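PDB 1TW9: glutathione S-transferase 2 from Heligmosomoides polygyrus, which probably catalyses the conjugation of glutathione to electrophilic compounds, giving an S-substituted glutathione with release of a halide anion. Local coordinates for residues S90-M102 and T122-G134. Numbering follows the deposited sequence.
Sequences SLADAYTDYRAEM and TDVLLPARTKFLG. Unlike the reference sequence in segment 90-102: Leu91 (reference Pro).
Tyr98 and Phe132 meet where segments 90-101 and 122-134, parts of helices 82-101 and 119-142, run antiparallel, their local axes 9.5 Å apart at 162°, a worked example of a helix pair joined by an aromatic stack and flanked by a salt bridge. The two rings form an offset stack, centroids 4.4 Å apart and planes only 8° from parallel. With chi1 at -179°, the Phe132 ring extends directly opposite the backbone N, toward segment 90-102; there its CZ meets the edge of the Tyr95 ring, while Tyr98 CB makes a CH-pi contact over the Phe132 face. Beyond the stack, Tyr98 CE1 passes 4.0 Å from Ala128 CB. That methyl is also pressed against Met102 CB at 3.5 Å, tighter than usual carbon contact, and Met102 CG runs beside Leu125 CD2. A polar pair flanks these apolar contacts: Lys131 NZ donates to Glu101 OE1 at 2.8 Å, on its syn side, and more weakly to OE2. A water donating to both Glu101 OE2 and Ala128 O bridges carboxylate and backbone. The Tyr98 hydroxyl is hydrogen-bonded to His163 and Tyr174, so the ring is held at its end as well as by its face. A leucine in place of Tyr98 would probably cost Phe132 its stacking partner and leave His163 and Tyr174 without the hydroxyl that links them. Within the helical C-terminal domain of the glutathione transferase fold, helix 155-170 packs against Tyr95 and Met102, whereas Ala94 also packs against Phe48 of the second subunit.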
loop_
_atom_site.group_PDB
_atom_site.type_symbol
_atom_site.label_atom_id
_atom_site.label_comp_id
_atom_site.label_asym_id
_atom_site.label_seq_id
_atom_site.Cartn_x
_atom_site.Cartn_y
_atom_site.Cartn_z
ATOM N N SER A 90 1.507 -6.764 3.729
ATOM C CA SER A 90 0.569 -6.627 4.844
ATOM C C SER A 90 1.275 -5.905 6.014
ATOM O O SER A 90 0.658 -5.060 6.668
ATOM C CB SER A 90 -0.026 -7.981 5.302
ATOM O OG SER A 90 0.919 -8.723 6.023
ATOM N N LEU A 91 2.564 -6.207 6.247
ATOM C CA LEU A 91 3.303 -5.562 7.344
ATOM C C LEU A 91 3.524 -4.060 7.042
ATOM O O LEU A 91 3.498 -3.233 7.937
ATOM C CB LEU A 91 4.634 -6.292 7.579
ATOM C CG LEU A 91 4.370 -7.606 8.347
ATOM C CD1 LEU A 91 5.505 -8.510 8.016
ATOM C CD2 LEU A 91 4.285 -7.264 9.808
ATOM N N ALA A 92 3.806 -3.710 5.772
ATOM C CA ALA A 92 4.044 -2.355 5.396
ATOM C C ALA A 92 2.750 -1.592 5.514
ATOM O O ALA A 92 2.755 -0.421 5.899
ATOM C CB ALA A 92 4.534 -2.287 4.026
ATOM N N ASP A 93 1.632 -2.235 5.207
ATOM C CA ASP A 93 0.347 -1.555 5.366
ATOM C C ASP A 93 -0.008 -1.371 6.855
ATOM O O ASP A 93 -0.585 -0.381 7.248
ATOM C CB ASP A 93 -0.712 -2.413 4.801
ATOM C CG ASP A 93 -0.903 -2.237 3.344
ATOM O OD1 ASP A 93 -0.391 -1.212 2.799
ATOM O OD2 ASP A 93 -1.661 -3.045 2.693
ATOM N N ALA A 94 0.272 -2.362 7.666
ATOM C CA ALA A 94 0.129 -2.196 9.134
ATOM C C ALA A 94 0.992 -1.063 9.624
ATOM O O ALA A 94 0.598 -0.311 10.511
ATOM C CB ALA A 94 0.478 -3.469 9.853
ATOM N N TYR A 95 2.186 -0.902 9.045
ATOM C CA TYR A 95 3.084 0.201 9.410
ATOM C C TYR A 95 2.365 1.524 9.132
ATOM O O TYR A 95 2.341 2.457 9.963
ATOM C CB TYR A 95 4.419 0.109 8.606
ATOM C CG TYR A 95 5.277 1.317 8.784
ATOM C CD1 TYR A 95 5.921 1.575 10.010
ATOM C CD2 TYR A 95 5.466 2.218 7.744
ATOM C CE1 TYR A 95 6.728 2.692 10.136
ATOM C CE2 TYR A 95 6.226 3.320 7.883
ATOM C CZ TYR A 95 6.841 3.571 9.093
ATOM O OH TYR A 95 7.620 4.675 9.206
ATOM N N THR A 96 1.840 1.655 7.911
ATOM C CA THR A 96 1.119 2.846 7.503
ATOM C C THR A 96 0.014 3.203 8.471
ATOM O O THR A 96 -0.159 4.367 8.808
ATOM C CB THR A 96 0.537 2.652 6.100
ATOM O OG1 THR A 96 1.609 2.575 5.195
ATOM C CG2 THR A 96 -0.266 3.872 5.600
ATOM N N ASP A 97 -0.785 2.207 8.854
ATOM C CA ASP A 97 -1.840 2.429 9.841
ATOM C C ASP A 97 -1.306 2.936 11.170
ATOM O O ASP A 97 -1.799 3.917 11.734
ATOM C CB ASP A 97 -2.600 1.125 10.109
ATOM C CG ASP A 97 -3.448 0.688 8.940
ATOM O OD1 ASP A 97 -3.778 1.539 8.091
ATOM O OD2 ASP A 97 -3.856 -0.500 8.808
ATOM N N TYR A 98 -0.284 2.272 11.685
ATOM C CA TYR A 98 0.375 2.735 12.875
ATOM C C TYR A 98 0.849 4.172 12.769
ATOM O O TYR A 98 0.592 4.974 13.700
ATOM C CB TYR A 98 1.517 1.775 13.244
ATOM C CG TYR A 98 2.658 2.392 13.928
ATOM C CD1 TYR A 98 2.610 2.690 15.298
ATOM C CD2 TYR A 98 3.837 2.650 13.228
ATOM C CE1 TYR A 98 3.679 3.248 15.931
ATOM C CE2 TYR A 98 4.897 3.187 13.829
ATOM C CZ TYR A 98 4.846 3.456 15.211
ATOM O OH TYR A 98 5.911 4.036 15.845
ATOM N N ARG A 99 1.467 4.564 11.657
ATOM C CA ARG A 99 1.908 5.965 11.474
ATOM C C ARG A 99 0.755 6.969 11.523
ATOM O O ARG A 99 0.884 8.089 12.058
ATOM C CB ARG A 99 2.718 6.114 10.164
ATOM C CG ARG A 99 4.153 5.586 10.302
ATOM C CD ARG A 99 5.042 6.492 11.198
ATOM N NE ARG A 99 5.792 7.375 10.309
ATOM C CZ ARG A 99 6.142 8.622 10.528
ATOM N NH1 ARG A 99 5.878 9.251 11.665
ATOM N NH2 ARG A 99 6.786 9.263 9.566
ATOM N N ALA A 100 -0.377 6.576 10.973
ATOM C CA ALA A 100 -1.588 7.359 11.080
ATOM C C ALA A 100 -1.973 7.599 12.538
ATOM O O ALA A 100 -2.311 8.723 12.927
ATOM C CB ALA A 100 -2.687 6.662 10.375
ATOM N N GLU A 101 -1.929 6.546 13.347
ATOM C CA GLU A 101 -2.234 6.653 14.791
ATOM C C GLU A 101 -1.259 7.543 15.574
ATOM O O GLU A 101 -1.648 8.221 16.515
ATOM C CB GLU A 101 -2.273 5.252 15.428
ATOM C CG GLU A 101 -3.419 4.376 14.922
ATOM C CD GLU A 101 -3.593 3.066 15.691
ATOM O OE1 GLU A 101 -4.227 2.130 15.138
ATOM O OE2 GLU A 101 -3.111 2.961 16.844
ATOM N N MET A 102 0.009 7.526 15.179
ATOM C CA MET A 102 1.051 8.191 15.903
ATOM C C MET A 102 1.767 9.146 14.954
ATOM O O MET A 102 1.340 10.298 14.733
ATOM C CB MET A 102 1.965 7.104 16.503
ATOM C CG MET A 102 3.439 7.241 16.269
ATOM S SD MET A 102 4.046 7.326 14.557
ATOM C CE MET A 102 5.656 8.054 14.935
ATOM N N THR A 122 3.852 10.401 25.414
ATOM C CA THR A 122 3.131 9.574 26.347
ATOM C C THR A 122 1.684 9.315 25.910
ATOM O O THR A 122 1.131 8.250 26.200
ATOM C CB THR A 122 3.221 10.164 27.796
ATOM O OG1 THR A 122 2.370 9.422 28.672
ATOM C CG2 THR A 122 2.689 11.585 27.886
ATOM N N ASP A 123 1.075 10.265 25.208
ATOM C CA ASP A 123 -0.340 10.139 24.886
ATOM C C ASP A 123 -0.594 9.350 23.612
ATOM O O ASP A 123 -1.584 8.615 23.536
ATOM C CB ASP A 123 -1.012 11.514 24.855
ATOM C CG ASP A 123 -1.218 12.098 26.269
ATOM O OD1 ASP A 123 -0.751 11.470 27.251
ATOM O OD2 ASP A 123 -1.833 13.171 26.504
ATOM N N VAL A 124 0.282 9.487 22.619
ATOM C CA VAL A 124 0.048 8.812 21.350
ATOM C C VAL A 124 1.177 7.840 20.983
ATOM O O VAL A 124 0.899 6.687 20.637
ATOM C CB VAL A 124 -0.297 9.811 20.173
ATOM C CG1 VAL A 124 -1.026 11.054 20.680
ATOM C CG2 VAL A 124 0.923 10.192 19.352
ATOM N N LEU A 125 2.430 8.276 21.087
ATOM C CA LEU A 125 3.549 7.476 20.575
ATOM C C LEU A 125 3.597 6.107 21.248
ATOM O O LEU A 125 3.565 5.062 20.589
ATOM C CB LEU A 125 4.877 8.195 20.826
ATOM C CG LEU A 125 6.054 7.920 19.909
ATOM C CD1 LEU A 125 7.337 7.781 20.719
ATOM C CD2 LEU A 125 5.843 6.768 18.992
ATOM N N LEU A 126 3.706 6.120 22.570
ATOM C CA LEU A 126 3.969 4.896 23.330
ATOM C C LEU A 126 2.808 3.884 23.262
ATOM O O LEU A 126 3.071 2.705 23.040
ATOM C CB LEU A 126 4.460 5.213 24.756
ATOM C CG LEU A 126 5.829 5.952 24.741
ATOM C CD1 LEU A 126 6.252 6.348 26.133
ATOM C CD2 LEU A 126 6.999 5.188 24.040
ATOM N N PRO A 127 1.545 4.302 23.423
ATOM C CA PRO A 127 0.387 3.414 23.135
ATOM C C PRO A 127 0.365 2.824 21.729
ATOM O O PRO A 127 0.089 1.615 21.538
ATOM C CB PRO A 127 -0.816 4.357 23.262
ATOM C CG PRO A 127 -0.361 5.429 24.149
ATOM C CD PRO A 127 1.118 5.599 23.978
ATOM N N ALA A 128 0.627 3.695 20.747
ATOM C CA ALA A 128 0.629 3.277 19.352
ATOM C C ALA A 128 1.688 2.258 19.180
ATOM O O ALA A 128 1.446 1.224 18.507
ATOM C CB ALA A 128 0.862 4.464 18.431
ATOM N N ARG A 129 2.867 2.515 19.755
ATOM C CA ARG A 129 3.945 1.594 19.503
ATOM C C ARG A 129 3.769 0.275 20.242
ATOM O O ARG A 129 4.128 -0.766 19.717
ATOM C CB ARG A 129 5.307 2.271 19.687
ATOM C CG ARG A 129 5.773 2.410 21.046
ATOM C CD ARG A 129 6.278 1.114 21.691
ATOM N NE ARG A 129 7.242 1.384 22.771
ATOM C CZ ARG A 129 6.957 1.561 24.034
ATOM N NH1 ARG A 129 5.714 1.640 24.481
ATOM N NH2 ARG A 129 7.944 1.754 24.897
ATOM N N THR A 130 3.125 0.266 21.421
ATOM C CA THR A 130 2.840 -1.016 22.057
ATOM C C THR A 130 1.994 -1.963 21.172
ATOM O O THR A 130 2.293 -3.169 21.047
ATOM C CB THR A 130 2.114 -0.762 23.379
ATOM O OG1 THR A 130 2.984 -0.050 24.281
ATOM C CG2 THR A 130 1.707 -2.067 24.183
ATOM N N LYS A 131 0.939 -1.419 20.566
ATOM C CA LYS A 131 0.098 -2.175 19.684
ATOM C C LYS A 131 0.859 -2.647 18.440
ATOM O O LYS A 131 0.914 -3.850 18.170
ATOM C CB LYS A 131 -1.085 -1.335 19.253
ATOM C CG LYS A 131 -2.097 -2.137 18.435
ATOM C CD LYS A 131 -3.475 -1.450 18.412
ATOM C CE LYS A 131 -3.410 -0.035 17.818
ATOM N NZ LYS A 131 -4.749 0.617 17.477
ATOM N N PHE A 132 1.487 -1.721 17.727
ATOM C CA PHE A 132 2.249 -2.057 16.536
ATOM C C PHE A 132 3.464 -2.959 16.763
ATOM O O PHE A 132 3.652 -3.950 16.056
ATOM C CB PHE A 132 2.742 -0.795 15.842
ATOM C CG PHE A 132 3.514 -1.053 14.610
ATOM C CD1 PHE A 132 4.820 -0.641 14.528
ATOM C CD2 PHE A 132 2.889 -1.635 13.505
ATOM C CE1 PHE A 132 5.528 -0.840 13.337
ATOM C CE2 PHE A 132 3.596 -1.862 12.331
ATOM C CZ PHE A 132 4.936 -1.499 12.286
ATOM N N LEU A 133 4.230 -2.663 17.795
ATOM C CA LEU A 133 5.414 -3.510 18.082
ATOM C C LEU A 133 4.998 -4.874 18.576
ATOM O O LEU A 133 5.718 -5.838 18.414
ATOM C CB LEU A 133 6.434 -2.808 18.955
ATOM C CG LEU A 133 7.147 -1.549 18.336
ATOM C CD1 LEU A 133 8.289 -1.159 19.234
ATOM C CD2 LEU A 133 7.635 -1.663 16.893
ATOM N N GLY A 134 3.846 -4.963 19.203
ATOM C CA GLY A 134 3.347 -6.264 19.599
ATOM C C GLY A 134 3.107 -7.090 18.348
ATOM O O GLY A 134 3.463 -8.297 18.307
HETATM O O HOH W 1 -0.586 1.226 16.610
#